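Local coordinates for protein cyanuric acid amidohydrolase (Azorhizobium caulinodans, PDB 4NQ3) that hydrolyses the s-triazine ring of cyanuric acid to carboxybiuret, a step in the breakdown of herbicides such as atrazine, at residues R188-E201 and V211-C225. Residues are numbered along the deposited sequence; the frame is centred on the assembly and turned at random.
Sequences RGASALGIALALGE and VICADYGLWSARASC. With BR8 (barbituric acid), chain C.
Arg188 lies along Cys225, its CD 3.3 Å from the Cys225 carbonyl O. A bend at chi3 (-61°) turns the guanidinium toward the bound barbituric acid. NH1 donates from the edge of the group, in its plane, to O8 of the ligand at 3.0 Å. NE is held by a salt bridge to Glu337, which helps to fix the guanidinium. Gly189 passes close to Cys213, and a CB there would clash with SG. Ser191 and Ala192 rest on the Cys225 sulfur; Ser191 CB is 3.8 Å from SG. Leu193 reaches the loop instead, with CD1 against Ile212 CG1 and CD2 against Leu218 CB. Ile195 CD1 meets Ala223 CB at 3.7 Å. Helix 180-199 here packs on strand 223-227, outermost of its sheet's four strands in this chain, in what is assigned as repeating unit B. The short segments of helix and strand run nearly antiparallel, at 154°. The strand carries the nucleophile Ser226. Ala196 CB touches Ser220 CB. Leu199 CD1 sits over the centre of one guanidinium face of Arg222, 3.9 Å above the plane. Past the helix end, Glu201 OE2 takes Arg222 NH2 at 2.7 Å, in a salt bridge, and Ala221 N at 3.1 Å. The two donors approach from opposite faces of the carboxylate. The carboxylate and guanidinium planes are 85° apart. An alanine at Glu201 would remove the carboxylate and would probably leave Arg222 without this charge partner and Ala221 N without its acceptor. Ser220 OG accepts from Arg222 N, an ST turn, and from Ala223 N, making an ST motif.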
loop_
_atom_site.group_PDB
_atom_site.type_symbol
_atom_site.label_atom_id
_atom_site.label_comp_id
_atom_site.label_asym_id
_atom_site.label_seq_id
_atom_site.Cartn_x
_atom_site.Cartn_y
_atom_site.Cartn_z
ATOM N N ARG A 188 20.261 -3.691 -10.489
ATOM C CA ARG A 188 21.113 -3.880 -9.321
ATOM C C ARG A 188 22.028 -5.079 -9.553
ATOM O O ARG A 188 23.228 -5.026 -9.266
ATOM C CB ARG A 188 20.291 -4.095 -8.035
ATOM C CG ARG A 188 19.576 -2.879 -7.455
ATOM C CD ARG A 188 18.904 -3.206 -6.117
ATOM N NE ARG A 188 17.904 -4.246 -6.302
ATOM C CZ ARG A 188 16.589 -4.033 -6.303
ATOM N NH1 ARG A 188 16.114 -2.810 -6.099
ATOM N NH2 ARG A 188 15.742 -5.040 -6.493
ATOM N N GLY A 189 21.455 -6.149 -10.098
ATOM C CA GLY A 189 22.174 -7.388 -10.314
ATOM C C GLY A 189 23.318 -7.243 -11.293
ATOM O O GLY A 189 24.432 -7.694 -11.008
ATOM N N ALA A 190 23.046 -6.642 -12.453
ATOM C CA ALA A 190 24.091 -6.424 -13.450
ATOM C C ALA A 190 25.200 -5.543 -12.888
ATOM O O ALA A 190 26.372 -5.830 -13.054
ATOM C CB ALA A 190 23.529 -5.826 -14.697
ATOM N N SER A 191 24.824 -4.474 -12.207
ATOM C CA SER A 191 25.809 -3.626 -11.555
ATOM C C SER A 191 26.646 -4.393 -10.539
ATOM O O SER A 191 27.857 -4.212 -10.459
ATOM C CB SER A 191 25.115 -2.460 -10.861
ATOM O OG SER A 191 24.485 -1.648 -11.830
ATOM N N ALA A 192 26.007 -5.254 -9.759
ATOM C CA ALA A 192 26.730 -6.022 -8.760
ATOM C C ALA A 192 27.766 -6.944 -9.429
ATOM O O ALA A 192 28.906 -7.045 -8.979
ATOM C CB ALA A 192 25.756 -6.821 -7.915
ATOM N N LEU A 193 27.388 -7.587 -10.529
ATOM C CA LEU A 193 28.331 -8.469 -11.212
ATOM C C LEU A 193 29.474 -7.650 -11.777
ATOM O O LEU A 193 30.619 -8.097 -11.815
ATOM C CB LEU A 193 27.634 -9.251 -12.315
ATOM C CG LEU A 193 26.780 -10.320 -11.653
ATOM C CD1 LEU A 193 25.880 -11.031 -12.651
ATOM C CD2 LEU A 193 27.682 -11.266 -10.890
ATOM N N GLY A 194 29.157 -6.434 -12.214
ATOM C CA GLY A 194 30.165 -5.505 -12.694
ATOM C C GLY A 194 31.168 -5.196 -11.597
ATOM O O GLY A 194 32.380 -5.224 -11.843
ATOM N N ILE A 195 30.677 -4.921 -10.385
ATOM C CA ILE A 195 31.564 -4.733 -9.250
ATOM C C ILE A 195 32.380 -6.003 -9.004
ATOM O O ILE A 195 33.601 -5.951 -8.774
ATOM C CB ILE A 195 30.781 -4.368 -7.974
ATOM C CG1 ILE A 195 30.187 -2.970 -8.112
ATOM C CG2 ILE A 195 31.679 -4.400 -6.748
ATOM C CD1 ILE A 195 29.145 -2.663 -7.083
ATOM N N ALA A 196 31.706 -7.145 -9.073
ATOM C CA ALA A 196 32.380 -8.408 -8.822
ATOM C C ALA A 196 33.488 -8.577 -9.861
ATOM O O ALA A 196 34.643 -8.875 -9.532
ATOM C CB ALA A 196 31.382 -9.579 -8.866
ATOM N N LEU A 197 33.131 -8.330 -11.114
ATOM C CA LEU A 197 34.063 -8.485 -12.206
ATOM C C LEU A 197 35.268 -7.586 -11.985
ATOM O O LEU A 197 36.392 -7.961 -12.272
ATOM C CB LEU A 197 33.386 -8.168 -13.534
ATOM C CG LEU A 197 34.339 -8.209 -14.723
ATOM C CD1 LEU A 197 35.028 -9.537 -14.748
ATOM C CD2 LEU A 197 33.569 -7.970 -16.002
ATOM N N ALA A 198 35.026 -6.382 -11.490
ATOM C CA ALA A 198 36.096 -5.413 -11.331
ATOM C C ALA A 198 37.010 -5.751 -10.152
ATOM O O ALA A 198 38.183 -5.359 -10.140
ATOM C CB ALA A 198 35.508 -4.012 -11.163
ATOM N N LEU A 199 36.479 -6.462 -9.162
ATOM C CA LEU A 199 37.259 -6.805 -7.981
ATOM C C LEU A 199 37.824 -8.221 -8.102
ATOM O O LEU A 199 38.564 -8.690 -7.244
ATOM C CB LEU A 199 36.403 -6.676 -6.720
ATOM C CG LEU A 199 35.783 -5.317 -6.367
ATOM C CD1 LEU A 199 35.007 -5.396 -5.054
ATOM C CD2 LEU A 199 36.836 -4.214 -6.279
ATOM N N GLY A 200 37.477 -8.909 -9.176
ATOM C CA GLY A 200 38.008 -10.236 -9.388
ATOM C C GLY A 200 37.330 -11.295 -8.549
ATOM O O GLY A 200 37.878 -12.379 -8.344
ATOM N N GLU A 201 36.139 -10.985 -8.050
ATOM C CA GLU A 201 35.376 -11.961 -7.276
ATOM C C GLU A 201 34.650 -12.944 -8.200
ATOM O O GLU A 201 34.192 -14.009 -7.764
ATOM C CB GLU A 201 34.376 -11.262 -6.364
ATOM C CG GLU A 201 35.014 -10.398 -5.278
ATOM C CD GLU A 201 33.968 -9.621 -4.487
ATOM O OE1 GLU A 201 33.177 -8.874 -5.111
ATOM O OE2 GLU A 201 33.926 -9.771 -3.243
ATOM N N VAL A 211 23.083 -15.694 -17.124
ATOM C CA VAL A 211 23.476 -15.785 -15.718
ATOM C C VAL A 211 22.855 -14.699 -14.803
ATOM O O VAL A 211 22.507 -14.964 -13.651
ATOM C CB VAL A 211 25.018 -15.698 -15.611
ATOM C CG1 VAL A 211 25.454 -15.130 -14.275
ATOM C CG2 VAL A 211 25.660 -17.039 -15.897
ATOM N N ILE A 212 22.724 -13.483 -15.325
ATOM C CA ILE A 212 22.289 -12.333 -14.535
ATOM C C ILE A 212 20.908 -12.492 -13.914
ATOM O O ILE A 212 19.897 -12.653 -14.619
ATOM C CB ILE A 212 22.298 -11.048 -15.402
ATOM C CG1 ILE A 212 23.712 -10.824 -15.964
ATOM C CG2 ILE A 212 21.798 -9.860 -14.590
ATOM C CD1 ILE A 212 23.820 -9.733 -16.977
ATOM N N CYS A 213 20.867 -12.369 -12.590
ATOM C CA CYS A 213 19.641 -12.606 -11.814
ATOM C C CYS A 213 19.084 -13.991 -12.090
ATOM O O CYS A 213 17.874 -14.166 -12.213
ATOM C CB CYS A 213 18.575 -11.563 -12.125
ATOM S SG CYS A 213 18.988 -9.948 -11.476
ATOM N N ALA A 214 19.986 -14.959 -12.204
ATOM C CA ALA A 214 19.630 -16.350 -12.430
ATOM C C ALA A 214 20.529 -17.230 -11.562
ATOM O O ALA A 214 20.035 -18.036 -10.782
ATOM C CB ALA A 214 19.759 -16.702 -13.892
ATOM N N ASP A 215 21.846 -17.067 -11.690
ATOM C CA ASP A 215 22.802 -17.789 -10.844
ATOM C C ASP A 215 23.187 -16.973 -9.611
ATOM O O ASP A 215 24.227 -16.302 -9.598
ATOM C CB ASP A 215 24.065 -18.164 -11.632
ATOM C CG ASP A 215 24.980 -19.138 -10.868
ATOM O OD1 ASP A 215 24.670 -19.483 -9.700
ATOM O OD2 ASP A 215 26.019 -19.556 -11.438
ATOM N N TYR A 216 22.367 -17.026 -8.566
ATOM C CA TYR A 216 22.653 -16.206 -7.399
ATOM C C TYR A 216 23.794 -16.825 -6.586
ATOM O O TYR A 216 24.074 -16.414 -5.460
ATOM C CB TYR A 216 21.387 -15.995 -6.560
ATOM C CG TYR A 216 20.334 -15.152 -7.272
ATOM C CD1 TYR A 216 20.536 -13.791 -7.524
ATOM C CD2 TYR A 216 19.137 -15.723 -7.705
ATOM C CE1 TYR A 216 19.557 -13.019 -8.191
ATOM C CE2 TYR A 216 18.156 -14.971 -8.366
ATOM C CZ TYR A 216 18.365 -13.625 -8.608
ATOM O OH TYR A 216 17.376 -12.909 -9.264
ATOM N N GLY A 217 24.492 -17.782 -7.192
ATOM C CA GLY A 217 25.708 -18.324 -6.605
ATOM C C GLY A 217 26.899 -17.448 -6.928
ATOM O O GLY A 217 27.884 -17.433 -6.199
ATOM N N LEU A 218 26.787 -16.682 -8.011
ATOM C CA LEU A 218 27.748 -15.640 -8.338
ATOM C C LEU A 218 27.373 -14.385 -7.573
ATOM O O LEU A 218 26.297 -13.832 -7.796
ATOM C CB LEU A 218 27.729 -15.341 -9.831
ATOM C CG LEU A 218 27.866 -16.538 -10.758
ATOM C CD1 LEU A 218 27.555 -16.098 -12.157
ATOM C CD2 LEU A 218 29.255 -17.129 -10.664
ATOM N N TRP A 219 28.227 -13.950 -6.653
ATOM C CA TRP A 219 27.971 -12.709 -5.950
ATOM C C TRP A 219 29.244 -12.075 -5.424
ATOM O O TRP A 219 30.278 -12.731 -5.291
ATOM C CB TRP A 219 26.978 -12.904 -4.798
ATOM C CG TRP A 219 27.297 -14.001 -3.827
ATOM C CD1 TRP A 219 26.819 -15.285 -3.855
ATOM C CD2 TRP A 219 28.139 -13.912 -2.662
ATOM N NE1 TRP A 219 27.320 -15.995 -2.788
ATOM C CE2 TRP A 219 28.134 -15.178 -2.046
ATOM C CE3 TRP A 219 28.897 -12.885 -2.086
ATOM C CZ2 TRP A 219 28.855 -15.443 -0.882
ATOM C CZ3 TRP A 219 29.617 -13.158 -0.925
ATOM C CH2 TRP A 219 29.589 -14.427 -0.341
ATOM N N SER A 220 29.151 -10.774 -5.164
ATOM C CA SER A 220 30.225 -9.997 -4.561
ATOM C C SER A 220 29.964 -9.794 -3.076
ATOM O O SER A 220 28.820 -9.585 -2.655
ATOM C CB SER A 220 30.362 -8.634 -5.247
ATOM O OG SER A 220 31.011 -7.719 -4.381
ATOM N N ALA A 221 31.022 -9.832 -2.281
ATOM C CA ALA A 221 30.898 -9.521 -0.861
ATOM C C ALA A 221 30.980 -8.007 -0.620
ATOM O O ALA A 221 30.926 -7.548 0.524
ATOM C CB ALA A 221 31.982 -10.242 -0.068
ATOM N N ARG A 222 31.110 -7.226 -1.685
ATOM C CA ARG A 222 31.326 -5.818 -1.467
ATOM C C ARG A 222 30.380 -4.914 -2.238
ATOM O O ARG A 222 30.281 -3.710 -1.949
ATOM C CB ARG A 222 32.777 -5.491 -1.787
ATOM C CG ARG A 222 33.618 -5.779 -0.561
ATOM C CD ARG A 222 35.049 -6.080 -0.855
ATOM N NE ARG A 222 35.201 -7.327 -1.581
ATOM C CZ ARG A 222 36.331 -7.671 -2.174
ATOM N NH1 ARG A 222 37.379 -6.871 -2.080
ATOM N NH2 ARG A 222 36.422 -8.803 -2.852
ATOM N N ALA A 223 29.638 -5.505 -3.167
ATOM C CA ALA A 223 28.690 -4.754 -3.979
ATOM C C ALA A 223 27.516 -4.237 -3.155
ATOM O O ALA A 223 26.937 -4.966 -2.351
ATOM C CB ALA A 223 28.183 -5.620 -5.146
ATOM N N SER A 224 27.176 -2.966 -3.351
ATOM C CA SER A 224 25.927 -2.444 -2.826
ATOM C C SER A 224 25.236 -1.577 -3.882
ATOM O O SER A 224 25.669 -0.480 -4.174
ATOM C CB SER A 224 26.168 -1.657 -1.556
ATOM O OG SER A 224 24.976 -1.010 -1.159
ATOM N N CYS A 225 24.163 -2.082 -4.475
ATOM C CA CYS A 225 23.528 -1.384 -5.586
ATOM C C CYS A 225 22.136 -0.882 -5.273
ATOM O O CYS A 225 21.335 -1.576 -4.650
ATOM C CB CYS A 225 23.494 -2.304 -6.778
ATOM S SG CYS A 225 25.162 -2.861 -7.099
HETATM N N1 BR8 C . 16.381 1.845 -4.676
HETATM C C2 BR8 C . 16.025 2.598 -3.611
HETATM O O2 BR8 C . 15.590 3.714 -3.819
HETATM N N3 BR8 C . 16.145 2.107 -2.342
HETATM C C4 BR8 C . 16.637 0.801 -2.089
HETATM O O4 BR8 C . 16.723 0.392 -0.936
HETATM C C5 BR8 C . 17.112 -0.136 -3.202
HETATM C C6 BR8 C . 16.899 0.559 -4.539
HETATM O O8 BR8 C . 17.185 -0.026 -5.558
#